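Conserved hypothetical protein (Staphylococcus aureus subsp. aureus, PDB 2AP3) is of unknown function but belongs to a family of putative cell-wall binding lipoproteins and folds as a long bundle of helices. Local coordinates at residues N74-L79 with S142-F147; F147-L150 with A155-Q158. One frame throughout, in Å; residues are numbered along the deposited sequence.

Overall arrangement
Both contacts use the C-terminal part of helix 109-150, and their centres lie about 14 Å apart on the same side of the chain's centre. Contact 1 is buried, its centre about 18 Å from that of the chain, and joins helix 109-150 to helix 61-96; its chemistry is charged, with two salt bridges placed about an alanine-lysine contact. Contact 2, about 31 Å out, lies at the surface, where the same helix gives way to the turn into helix 157-195; a tyrosine hydroxyl, a backbone NH and a methyl over a ring do the work there.

Contact 1. Residues N74-L79 with S142-F147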
loop_
_atom_site.group_PDB
_atom_site.type_symbol
_atom_site.label_atom_id
_atom_site.label_comp_id
_atom_site.label_asym_id
_atom_site.label_seq_id
_atom_site.Cartn_x
_atom_site.Cartn_y
_atom_site.Cartn_z
ATOM N N ASN A 74 15.303 -10.674 -8.732
ATOM C CA ASN A 74 15.028 -9.552 -7.841
ATOM C C ASN A 74 13.626 -8.940 -8.070
ATOM O O ASN A 74 12.924 -8.556 -7.110
ATOM C CB ASN A 74 16.150 -8.517 -7.992
ATOM C CG ASN A 74 15.902 -7.270 -7.171
ATOM O OD1 ASN A 74 15.198 -6.346 -7.580
ATOM N ND2 ASN A 74 16.506 -7.233 -5.985
ATOM N N ALA A 75 13.211 -8.876 -9.334
ATOM C CA ALA A 75 11.843 -8.412 -9.630
ATOM C C ALA A 75 10.828 -9.406 -9.057
ATOM O O ALA A 75 9.860 -8.996 -8.389
ATOM C CB ALA A 75 11.670 -8.209 -11.123
ATOM N N ASP A 76 11.053 -10.707 -9.270
ATOM C CA ASP A 76 10.201 -11.739 -8.629
ATOM C C ASP A 76 10.164 -11.583 -7.109
ATOM O O ASP A 76 9.103 -11.712 -6.485
ATOM C CB ASP A 76 10.634 -13.170 -9.003
ATOM C CG ASP A 76 10.393 -13.486 -10.443
ATOM O OD1 ASP A 76 9.478 -12.907 -11.065
ATOM O OD2 ASP A 76 11.127 -14.359 -10.965
ATOM N N ASP A 77 11.320 -11.288 -6.524
ATOM C CA ASP A 77 11.436 -11.225 -5.077
ATOM C C ASP A 77 10.641 -10.045 -4.541
ATOM O O ASP A 77 9.991 -10.135 -3.503
ATOM C CB ASP A 77 12.914 -11.060 -4.672
ATOM C CG ASP A 77 13.717 -12.327 -4.834
ATOM O OD1 ASP A 77 13.130 -13.405 -5.048
ATOM O OD2 ASP A 77 14.970 -12.202 -4.766
ATOM N N ARG A 78 10.693 -8.932 -5.257
ATOM C CA ARG A 78 9.946 -7.751 -4.825
ATOM C C ARG A 78 8.450 -7.989 -4.936
ATOM O O ARG A 78 7.692 -7.688 -4.019
ATOM C CB ARG A 78 10.382 -6.520 -5.621
ATOM C CG ARG A 78 11.770 -6.039 -5.193
ATOM C CD ARG A 78 12.237 -4.821 -6.009
ATOM N NE ARG A 78 12.563 -5.136 -7.403
ATOM C CZ ARG A 78 12.151 -4.430 -8.452
ATOM N NH1 ARG A 78 11.393 -3.349 -8.297
ATOM N NH2 ARG A 78 12.526 -4.805 -9.674
ATOM N N LEU A 79 8.016 -8.583 -6.047
ATOM C CA LEU A 79 6.605 -8.929 -6.165
ATOM C C LEU A 79 6.140 -9.920 -5.097
ATOM O O LEU A 79 5.021 -9.793 -4.551
ATOM C CB LEU A 79 6.335 -9.502 -7.555
ATOM C CG LEU A 79 6.420 -8.494 -8.691
ATOM C CD1 LEU A 79 6.528 -9.193 -10.051
ATOM C CD2 LEU A 79 5.213 -7.493 -8.670
ATOM N N SER A 142 6.951 -4.652 -15.482
ATOM C CA SER A 142 7.535 -4.059 -16.708
ATOM C C SER A 142 9.076 -4.011 -16.656
ATOM O O SER A 142 9.746 -4.082 -17.700
ATOM C CB SER A 142 6.930 -2.686 -17.019
ATOM O OG SER A 142 7.311 -1.768 -16.031
ATOM N N GLU A 143 9.626 -3.971 -15.438
ATOM C CA GLU A 143 11.083 -4.109 -15.243
ATOM C C GLU A 143 11.479 -5.537 -15.610
ATOM O O GLU A 143 12.416 -5.753 -16.390
ATOM C CB GLU A 143 11.482 -3.774 -13.802
ATOM C CG GLU A 143 11.390 -2.247 -13.530
ATOM C CD GLU A 143 11.502 -1.817 -12.073
ATOM O OE1 GLU A 143 11.327 -2.637 -11.162
ATOM O OE2 GLU A 143 11.713 -0.593 -11.847
ATOM N N LYS A 144 10.746 -6.500 -15.049
ATOM C CA LYS A 144 10.969 -7.901 -15.365
ATOM C C LYS A 144 10.957 -8.168 -16.887
ATOM O O LYS A 144 11.809 -8.880 -17.414
ATOM C CB LYS A 144 10.017 -8.812 -14.599
ATOM C CG LYS A 144 10.328 -10.318 -14.846
ATOM C CD LYS A 144 9.451 -11.281 -14.024
ATOM C CE LYS A 144 9.617 -12.741 -14.489
ATOM N NZ LYS A 144 8.735 -13.623 -13.663
ATOM N N THR A 145 9.999 -7.571 -17.593
ATOM C CA THR A 145 9.913 -7.710 -19.047
ATOM C C THR A 145 11.201 -7.215 -19.738
ATOM O O THR A 145 11.718 -7.866 -20.643
ATOM C CB THR A 145 8.679 -6.959 -19.539
ATOM O OG1 THR A 145 7.526 -7.633 -19.035
ATOM C CG2 THR A 145 8.612 -6.913 -21.045
ATOM N N LEU A 146 11.722 -6.078 -19.288
ATOM C CA LEU A 146 12.998 -5.611 -19.840
ATOM C C LEU A 146 14.111 -6.615 -19.527
ATOM O O LEU A 146 14.913 -6.930 -20.407
ATOM C CB LEU A 146 13.345 -4.228 -19.320
ATOM C CG LEU A 146 14.760 -3.697 -19.608
ATOM C CD1 LEU A 146 15.051 -3.703 -21.124
ATOM C CD2 LEU A 146 14.977 -2.314 -19.017
ATOM N N PHE A 147 14.166 -7.109 -18.297
ATOM C CA PHE A 147 15.273 -8.014 -17.955
ATOM C C PHE A 147 15.221 -9.330 -18.717
ATOM O O PHE A 147 16.283 -9.847 -19.123
ATOM C CB PHE A 147 15.373 -8.235 -16.435
ATOM C CG PHE A 147 15.447 -6.960 -15.640
ATOM C CD1 PHE A 147 16.172 -5.867 -16.101
ATOM C CD2 PHE A 147 14.755 -6.846 -14.436
ATOM C CE1 PHE A 147 16.229 -4.652 -15.372
ATOM C CE2 PHE A 147 14.793 -5.640 -13.701
ATOM C CZ PHE A 147 15.551 -4.548 -14.170
HETATM O O HOH W 1 11.143 -15.699 -13.327
#
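Lys144 reaches across from helix 109-150 along the flank of helix 61-96, meeting Ala75 at its root and Asp76 at its tip. Its CB rests 3.9 Å from CB of Ala75, the pair at which the two backbones come nearest. CG leaves anti to the backbone N (chi1 -175°), and the fully extended chain beyond it carries CD and CE past the Asp76 carboxylate, each 3.4 Å from Asp76 OD1. NZ then closes a salt bridge of 2.8 Å to Asp76 OD1, using the syn lone pair of that oxygen. A water links the same two groups a second time, donating to Asp76 OD2 and accepting from Lys144 NZ, so both carboxylate oxygens are engaged. A second, buried salt bridge joins Arg78 to Glu143. Arg78 meets Glu143 end-on, and both terminal nitrogens converge on one oxygen: Arg78 NH2 lies 2.9 Å and NH1 3.0 Å from Glu143 OE1. That oxygen lies in the guanidinium plane, while the carboxylate is turned 46° from it. Within its own helix Arg78 NE donates to Asn74 OD1 at 2.9 Å, from above the amide's carbonyl plane, which helps fix the guanidinium's rotation. Tyr171 OH of helix 157-195 bonds Glu143 OE2, and Asn74 ND2 reaches Leu45 O of helix 33-50, extending the polar network to two more helices. The local axes run 9.6 Å apart at 163°, the nearly antiparallel packing of a long helical bundle, here with salt bridges between neighbouring helices.

Contact 2. Residues F147-L150 with A155-Q158; sequences FKYL and ATQQ
Tyr149 sets one face of its ring against the methyl of Ala155 and takes a backbone hydrogen bond from Thr156 on its hydroxyl, spanning the turn between two successive helices. Thr156 N donates to Tyr149 OH over 3.0 Å, and at 174° the N-H points almost straight at the oxygen. The methyl of Ala155 sits over the ring in a CH-pi contact, its CB 4.3 Å from the centroid and 27° off the normal. It is displaced toward the outer part of the ring, with Tyr149 CE2 the nearest ring carbon at 3.8 Å. The same methyl also touches Leu150, whose CD2 lies 4.5 Å from Ala155 CB, a loose apolar contact. The tyrosine is delivered by its first torsion: CG stands anti to the backbone N (chi1 172°), which swings the ring away from its own backbone toward Ala155 and Thr156. Further out, Thr156 is the N-cap of helix 157-195, and its OG1 accepts from Gly159 N. The residue whose backbone NH holds the tyrosine thus also starts the next helix. Lys163, a little further along that helix, makes a cation-pi contact with the Tyr149 ring. Leu150 also touches Val68 of helix 61-96. The contact sits far from the centre of the chain, where helix 109-150 turns back into helix 157-195 beside that third helix.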
loop_
_atom_site.group_PDB
_atom_site.type_symbol
_atom_site.label_atom_id
_atom_site.label_comp_id
_atom_site.label_asym_id
_atom_site.label_seq_id
_atom_site.Cartn_x
_atom_site.Cartn_y
_atom_site.Cartn_z
ATOM N N PHE A 147 14.166 -7.109 -18.297
ATOM C CA PHE A 147 15.273 -8.014 -17.955
ATOM C C PHE A 147 15.221 -9.330 -18.717
ATOM O O PHE A 147 16.283 -9.847 -19.123
ATOM C CB PHE A 147 15.373 -8.235 -16.435
ATOM C CG PHE A 147 15.447 -6.960 -15.640
ATOM C CD1 PHE A 147 16.172 -5.867 -16.101
ATOM C CD2 PHE A 147 14.755 -6.846 -14.436
ATOM C CE1 PHE A 147 16.229 -4.652 -15.372
ATOM C CE2 PHE A 147 14.793 -5.640 -13.701
ATOM C CZ PHE A 147 15.551 -4.548 -14.170
ATOM N N LYS A 148 14.017 -9.858 -18.941
ATOM C CA LYS A 148 13.864 -11.061 -19.760
ATOM C C LYS A 148 14.360 -10.826 -21.184
ATOM O O LYS A 148 14.988 -11.705 -21.794
ATOM C CB LYS A 148 12.422 -11.520 -19.783
ATOM C CG LYS A 148 11.996 -12.221 -18.503
ATOM C CD LYS A 148 10.557 -12.827 -18.605
ATOM C CE LYS A 148 10.377 -13.860 -19.741
ATOM N NZ LYS A 148 8.964 -14.327 -19.805
ATOM N N TYR A 149 14.090 -9.631 -21.710
ATOM C CA TYR A 149 14.571 -9.281 -23.040
ATOM C C TYR A 149 16.105 -9.295 -23.091
ATOM O O TYR A 149 16.712 -9.762 -24.049
ATOM C CB TYR A 149 13.972 -7.937 -23.459
ATOM C CG TYR A 149 14.539 -7.364 -24.739
ATOM C CD1 TYR A 149 14.263 -7.941 -25.976
ATOM C CD2 TYR A 149 15.340 -6.232 -24.704
ATOM C CE1 TYR A 149 14.788 -7.407 -27.141
ATOM C CE2 TYR A 149 15.867 -5.678 -25.882
ATOM C CZ TYR A 149 15.583 -6.281 -27.096
ATOM O OH TYR A 149 16.093 -5.769 -28.277
ATOM N N LEU A 150 16.743 -8.839 -22.023
ATOM C CA LEU A 150 18.212 -8.911 -21.969
ATOM C C LEU A 150 18.769 -10.336 -21.866
ATOM O O LEU A 150 19.960 -10.540 -22.168
ATOM C CB LEU A 150 18.746 -8.126 -20.757
ATOM C CG LEU A 150 18.353 -6.647 -20.635
ATOM C CD1 LEU A 150 18.880 -6.066 -19.353
ATOM C CD2 LEU A 150 18.870 -5.844 -21.821
ATOM N N ALA A 155 19.940 -8.771 -28.010
ATOM C CA ALA A 155 19.228 -7.570 -27.536
ATOM C C ALA A 155 19.861 -6.338 -28.176
ATOM O O ALA A 155 21.090 -6.304 -28.366
ATOM C CB ALA A 155 19.270 -7.464 -25.989
ATOM N N THR A 156 19.015 -5.355 -28.513
ATOM C CA THR A 156 19.473 -4.086 -29.097
ATOM C C THR A 156 19.146 -2.873 -28.207
ATOM O O THR A 156 18.247 -2.927 -27.352
ATOM C CB THR A 156 18.834 -3.837 -30.478
ATOM O OG1 THR A 156 17.476 -3.436 -30.306
ATOM C CG2 THR A 156 18.913 -5.106 -31.366
ATOM N N GLN A 157 19.864 -1.772 -28.427
ATOM C CA GLN A 157 19.546 -0.517 -27.746
ATOM C C GLN A 157 18.128 -0.031 -28.027
ATOM O O GLN A 157 17.446 0.441 -27.129
ATOM C CB GLN A 157 20.544 0.597 -28.081
ATOM C CG GLN A 157 20.389 1.785 -27.139
ATOM C CD GLN A 157 20.786 1.417 -25.723
ATOM O OE1 GLN A 157 21.885 0.912 -25.514
ATOM N NE2 GLN A 157 19.916 1.699 -24.746
ATOM N N GLN A 158 17.697 -0.151 -29.284
ATOM C CA GLN A 158 16.349 0.213 -29.679
ATOM C C GLN A 158 15.308 -0.533 -28.827
ATOM O O GLN A 158 14.354 0.081 -28.323
ATOM C CB GLN A 158 16.165 -0.079 -31.183
ATOM C CG GLN A 158 14.834 0.363 -31.767
ATOM C CD GLN A 158 14.787 0.247 -33.298
ATOM O OE1 GLN A 158 15.591 -0.468 -33.916
ATOM N NE2 GLN A 158 13.833 0.951 -33.911
#